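Local coordinates for protein PrgA (Enterococcus faecalis, PDB 6Z9K) that provides surface exclusion against unwanted conjugation, extending far outside the cell from its cell-wall anchor, and is represented here by its CAP domain, at residues T37-F49 with I167-G179. Sequence-based numbering, arbitrary orientation. Where two conformers were deposited one is given.
Sequences TLEKTALEMNKNF and IRKMLVNMLFDDG
In the CAP domain, helices 32-45 and 160-176 run nearly antiparallel, the axes of their segments 37-45 and 167-176 approaching to 10.0 Å, and the ring of Phe-176 fills the joint. Ala-42 CB sits over one face of that ring, 3.6 Å from its centroid in a CH-pi contact, while Leu-175 CB covers the opposite face. Next to it the amide of Asn-46 lies almost parallel to the ring plane, 13° apart, with ND2 3.6 Å from Phe-176 CE2. That ND2 is held by Ala-42 O at 2.9 Å, and OD1 accepts from Asn-17 N, which fixes the amide. Leu-43 CD2 reaches Val-172 CG1.

Beside Asn-46, Arg-168 stretches across with CG anti to its own N (chi1 -173°). Its NH1 donates to Asn-46 O at 3.2 Å, from above the carbonyl plane, and NH2 makes a weak bond to Asn-46 OD1. NE and NH2 also bind Lys-14 O and Gly-15 O, tying the N-terminal segment in, and the edge of Phe-49 meets Arg-168 CD.

At the other end the carboxylates of Glu-39 and Asp-177 share two waters, which donate to both OE1 and OD1 and so probably ease their repulsion; Asp-177 OD2 forms a salt bridge with Arg-180, and Glu-39 OE2 is hydrogen-bonded to Tyr-26 and Tyr-183. This antiparallel helix pair lies, through helix 160-176, against strand 211-217 in the alpha-beta CAP fold.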
loop_
_atom_site.group_PDB
_atom_site.type_symbol
_atom_site.label_atom_id
_atom_site.label_comp_id
_atom_site.label_asym_id
_atom_site.label_seq_id
_atom_site.Cartn_x
_atom_site.Cartn_y
_atom_site.Cartn_z
ATOM N N THR A 37 12.181 2.671 -20.879
ATOM C CA THR A 37 11.562 1.476 -21.503
ATOM C C THR A 37 10.831 0.677 -20.433
ATOM O O THR A 37 9.685 0.292 -20.652
ATOM C CB THR A 37 12.636 0.620 -22.197
ATOM O OG1 THR A 37 13.127 1.343 -23.333
ATOM C CG2 THR A 37 12.107 -0.713 -22.643
ATOM N N LEU A 38 11.462 0.470 -19.285
ATOM C CA LEU A 38 10.879 -0.300 -18.162
ATOM C C LEU A 38 9.582 0.361 -17.711
ATOM O O LEU A 38 8.569 -0.375 -17.484
ATOM C CB LEU A 38 11.859 -0.417 -17.000
ATOM C CG LEU A 38 11.391 -1.208 -15.773
ATOM C CD1 LEU A 38 12.576 -1.802 -15.038
ATOM C CD2 LEU A 38 10.610 -0.330 -14.799
ATOM N N GLU A 39 9.634 1.674 -17.492
ATOM C CA GLU A 39 8.461 2.370 -16.927
ATOM C C GLU A 39 7.341 2.376 -17.969
ATOM O O GLU A 39 6.169 2.112 -17.598
ATOM C CB GLU A 39 8.866 3.744 -16.428
ATOM C CG GLU A 39 9.859 3.678 -15.306
ATOM C CD GLU A 39 10.112 4.973 -14.574
ATOM O OE1 GLU A 39 9.751 6.047 -15.144
ATOM O OE2 GLU A 39 10.727 4.903 -13.518
ATOM N N LYS A 40 7.657 2.605 -19.234
ATOM C CA LYS A 40 6.604 2.650 -20.270
ATOM C C LYS A 40 5.948 1.264 -20.388
ATOM O O LYS A 40 4.677 1.171 -20.404
ATOM C CB LYS A 40 7.180 3.113 -21.594
ATOM C CG LYS A 40 6.173 3.182 -22.723
ATOM C CD LYS A 40 6.848 3.515 -24.024
ATOM C CE LYS A 40 5.897 3.489 -25.206
ATOM N NZ LYS A 40 5.381 4.865 -25.406
ATOM N N THR A 41 6.758 0.217 -20.366
ATOM C CA THR A 41 6.298 -1.191 -20.483
ATOM C C THR A 41 5.404 -1.478 -19.263
ATOM O O THR A 41 4.289 -2.024 -19.377
ATOM C CB THR A 41 7.482 -2.171 -20.489
ATOM O OG1 THR A 41 8.215 -1.902 -21.684
ATOM C CG2 THR A 41 7.062 -3.622 -20.458
ATOM N N ALA A 42 5.927 -1.233 -18.081
ATOM C CA ALA A 42 5.240 -1.634 -16.852
ATOM C C ALA A 42 3.913 -0.870 -16.722
ATOM O O ALA A 42 2.938 -1.458 -16.243
ATOM C CB ALA A 42 6.097 -1.351 -15.670
ATOM N N LEU A 43 3.875 0.421 -17.036
ATOM C CA LEU A 43 2.587 1.176 -16.900
ATOM C C LEU A 43 1.554 0.648 -17.906
ATOM O O LEU A 43 0.384 0.442 -17.528
ATOM C CB LEU A 43 2.843 2.664 -17.098
ATOM C CG LEU A 43 3.619 3.335 -15.966
ATOM C CD1 LEU A 43 4.079 4.719 -16.363
ATOM C CD2 LEU A 43 2.806 3.406 -14.681
ATOM N N GLU A 44 1.983 0.363 -19.139
ATOM C CA GLU A 44 1.106 -0.242 -20.164
ATOM C C GLU A 44 0.551 -1.589 -19.681
ATOM O O GLU A 44 -0.640 -1.822 -19.829
ATOM C CB GLU A 44 1.888 -0.379 -21.475
ATOM C CG GLU A 44 1.155 -1.165 -22.556
ATOM C CD GLU A 44 -0.151 -0.558 -23.045
ATOM O OE1 GLU A 44 -0.371 0.644 -22.770
ATOM O OE2 GLU A 44 -0.939 -1.284 -23.747
ATOM N N MET A 45 1.400 -2.459 -19.149
ATOM C CA MET A 45 1.061 -3.858 -18.815
ATOM C C MET A 45 0.213 -3.895 -17.533
ATOM O O MET A 45 -0.345 -4.951 -17.231
ATOM C CB MET A 45 2.338 -4.694 -18.649
ATOM C CG MET A 45 3.062 -4.910 -19.972
ATOM S SD MET A 45 2.033 -5.888 -21.125
ATOM C CE MET A 45 1.701 -4.692 -22.411
ATOM N N ASN A 46 0.096 -2.766 -16.823
ATOM C CA ASN A 46 -0.705 -2.684 -15.578
ATOM C C ASN A 46 -1.790 -1.610 -15.658
ATOM O O ASN A 46 -2.291 -1.193 -14.585
ATOM C CB ASN A 46 0.224 -2.420 -14.399
ATOM C CG ASN A 46 1.059 -3.631 -14.075
ATOM O OD1 ASN A 46 0.534 -4.631 -13.590
ATOM N ND2 ASN A 46 2.355 -3.554 -14.381
ATOM N N LYS A 47 -2.203 -1.186 -16.838
ATOM C CA LYS A 47 -3.162 -0.052 -16.936
ATOM C C LYS A 47 -4.589 -0.498 -16.609
ATOM O O LYS A 47 -5.356 0.383 -16.177
ATOM C CB LYS A 47 -3.051 0.622 -18.304
ATOM C CG LYS A 47 -3.621 -0.157 -19.463
ATOM C CD LYS A 47 -3.548 0.555 -20.791
ATOM C CE LYS A 47 -4.475 -0.054 -21.829
ATOM N NZ LYS A 47 -4.141 0.495 -23.168
ATOM N N ASN A 48 -4.932 -1.764 -16.833
ATOM C CA ASN A 48 -6.311 -2.299 -16.717
ATOM C C ASN A 48 -6.438 -2.905 -15.332
ATOM O O ASN A 48 -5.613 -3.707 -14.983
ATOM C CB ASN A 48 -6.648 -3.312 -17.804
ATOM C CG ASN A 48 -6.576 -2.671 -19.178
ATOM O OD1 ASN A 48 -5.676 -2.956 -19.965
ATOM N ND2 ASN A 48 -7.438 -1.700 -19.415
ATOM N N PHE A 49 -7.394 -2.459 -14.538
ATOM C CA PHE A 49 -7.744 -3.121 -13.255
ATOM C C PHE A 49 -8.420 -4.454 -13.535
ATOM O O PHE A 49 -9.536 -4.495 -14.090
ATOM C CB PHE A 49 -8.651 -2.230 -12.426
ATOM C CG PHE A 49 -8.895 -2.764 -11.043
ATOM C CD1 PHE A 49 -7.849 -2.994 -10.175
ATOM C CD2 PHE A 49 -10.182 -2.984 -10.598
ATOM C CE1 PHE A 49 -8.072 -3.484 -8.896
ATOM C CE2 PHE A 49 -10.403 -3.454 -9.317
ATOM C CZ PHE A 49 -9.348 -3.714 -8.480
ATOM N N ILE A 167 -5.994 1.519 -4.775
ATOM C CA ILE A 167 -4.795 0.961 -4.108
ATOM C C ILE A 167 -3.898 0.311 -5.148
ATOM O O ILE A 167 -2.658 0.542 -5.107
ATOM C CB ILE A 167 -5.176 0.037 -2.943
ATOM C CG1 ILE A 167 -5.752 0.852 -1.787
ATOM C CG2 ILE A 167 -3.975 -0.815 -2.569
ATOM C CD1 ILE A 167 -6.433 0.020 -0.761
ATOM N N ARG A 168 -4.449 -0.475 -6.060
ATOM C CA ARG A 168 -3.545 -1.119 -7.032
ATOM C C ARG A 168 -2.903 -0.030 -7.900
ATOM O O ARG A 168 -1.730 -0.165 -8.216
ATOM C CB ARG A 168 -4.297 -2.141 -7.873
ATOM C CG ARG A 168 -3.350 -2.942 -8.758
ATOM C CD ARG A 168 -4.159 -3.838 -9.694
ATOM N NE ARG A 168 -3.312 -4.723 -10.485
ATOM C CZ ARG A 168 -2.776 -4.448 -11.668
ATOM N NH1 ARG A 168 -2.989 -3.314 -12.272
ATOM N NH2 ARG A 168 -2.039 -5.356 -12.290
ATOM N N LYS A 169 -3.633 0.982 -8.333
ATOM C CA LYS A 169 -3.116 2.061 -9.210
ATOM C C LYS A 169 -2.009 2.781 -8.445
ATOM O O LYS A 169 -0.968 3.091 -9.025
ATOM C CB LYS A 169 -4.232 3.039 -9.619
ATOM C CG LYS A 169 -3.769 4.041 -10.663
ATOM C CD LYS A 169 -4.917 4.852 -11.192
ATOM C CE LYS A 169 -4.454 6.131 -11.863
ATOM N NZ LYS A 169 -5.587 7.098 -12.044
ATOM N N MET A 170 -2.242 3.063 -7.164
ATOM C CA MET A 170 -1.214 3.697 -6.306
ATOM C C MET A 170 0.053 2.848 -6.248
ATOM O O MET A 170 1.154 3.391 -6.431
ATOM C CB MET A 170 -1.784 3.942 -4.900
ATOM C CG MET A 170 -0.776 4.489 -3.949
ATOM S SD MET A 170 -1.472 4.538 -2.286
ATOM C CE MET A 170 -3.135 4.014 -2.644
ATOM N N LEU A 171 -0.054 1.543 -6.041
ATOM C CA LEU A 171 1.165 0.705 -5.991
ATOM C C LEU A 171 1.853 0.712 -7.347
ATOM O O LEU A 171 3.072 0.759 -7.369
ATOM C CB LEU A 171 0.797 -0.723 -5.561
ATOM C CG LEU A 171 0.328 -0.878 -4.110
ATOM C CD1 LEU A 171 -0.192 -2.287 -3.849
ATOM C CD2 LEU A 171 1.432 -0.496 -3.136
ATOM N N VAL A 172 1.096 0.618 -8.436
ATOM C CA VAL A 172 1.677 0.590 -9.811
ATOM C C VAL A 172 2.461 1.879 -9.994
ATOM O O VAL A 172 3.578 1.841 -10.526
ATOM C CB VAL A 172 0.585 0.382 -10.864
ATOM C CG1 VAL A 172 1.003 0.724 -12.256
ATOM C CG2 VAL A 172 0.034 -1.035 -10.785
ATOM N N ASN A 173 1.876 2.986 -9.586
ATOM C CA ASN A 173 2.509 4.306 -9.799
ATOM C C ASN A 173 3.754 4.445 -8.934
ATOM O O ASN A 173 4.735 5.072 -9.439
ATOM C CB ASN A 173 1.498 5.428 -9.542
ATOM C CG ASN A 173 0.533 5.610 -10.691
ATOM O OD1 ASN A 173 0.720 5.080 -11.796
ATOM N ND2 ASN A 173 -0.513 6.384 -10.400
ATOM N N MET A 174 3.755 3.889 -7.741
ATOM C CA MET A 174 4.911 3.982 -6.855
ATOM C C MET A 174 6.018 3.035 -7.326
ATOM O O MET A 174 7.170 3.404 -7.218
ATOM C CB MET A 174 4.526 3.692 -5.419
ATOM C CG MET A 174 3.724 4.839 -4.831
ATOM S SD MET A 174 3.205 4.464 -3.126
ATOM C CE MET A 174 2.583 6.073 -2.654
ATOM N N LEU A 175 5.665 1.855 -7.838
ATOM C CA LEU A 175 6.707 0.898 -8.301
ATOM C C LEU A 175 7.279 1.321 -9.658
ATOM O O LEU A 175 8.456 1.003 -9.885
ATOM C CB LEU A 175 6.090 -0.491 -8.403
ATOM C CG LEU A 175 5.637 -1.076 -7.088
ATOM C CD1 LEU A 175 4.836 -2.348 -7.327
ATOM C CD2 LEU A 175 6.799 -1.393 -6.192
ATOM N N PHE A 176 6.514 1.929 -10.558
ATOM C CA PHE A 176 6.953 2.102 -11.965
ATOM C C PHE A 176 6.932 3.543 -12.465
ATOM O O PHE A 176 7.304 3.738 -13.624
ATOM C CB PHE A 176 6.120 1.226 -12.902
ATOM C CG PHE A 176 5.998 -0.192 -12.467
ATOM C CD1 PHE A 176 7.129 -0.983 -12.252
ATOM C CD2 PHE A 176 4.754 -0.780 -12.378
ATOM C CE1 PHE A 176 6.993 -2.303 -11.856
ATOM C CE2 PHE A 176 4.632 -2.090 -11.977
ATOM C CZ PHE A 176 5.741 -2.866 -11.737
ATOM N N ASP A 177 6.470 4.519 -11.668
ATOM C CA ASP A 177 6.358 5.898 -12.186
ATOM C C ASP A 177 6.731 6.871 -11.089
ATOM O O ASP A 177 6.099 7.929 -11.016
ATOM C CB ASP A 177 4.976 6.155 -12.769
ATOM C CG ASP A 177 4.940 7.407 -13.598
ATOM O OD1 ASP A 177 6.017 7.791 -14.115
ATOM O OD2 ASP A 177 3.845 7.966 -13.710
ATOM N N ASP A 178 7.744 6.539 -10.287
ATOM C CA ASP A 178 8.082 7.329 -9.071
ATOM C C ASP A 178 9.255 8.272 -9.322
ATOM O O ASP A 178 9.797 8.740 -8.370
ATOM C CB ASP A 178 8.443 6.396 -7.928
ATOM C CG ASP A 178 8.253 6.928 -6.553
ATOM O OD1 ASP A 178 7.289 7.729 -6.397
ATOM O OD2 ASP A 178 9.036 6.535 -5.653
ATOM N N GLY A 179 9.649 8.526 -10.555
ATOM C CA GLY A 179 10.912 9.247 -10.843
ATOM C C GLY A 179 10.792 10.730 -10.542
ATOM O O GLY A 179 11.827 11.346 -10.253
HETATM O O HOH W 1 8.858 7.998 -13.356
HETATM O O HOH W 2 7.328 6.942 -16.368
#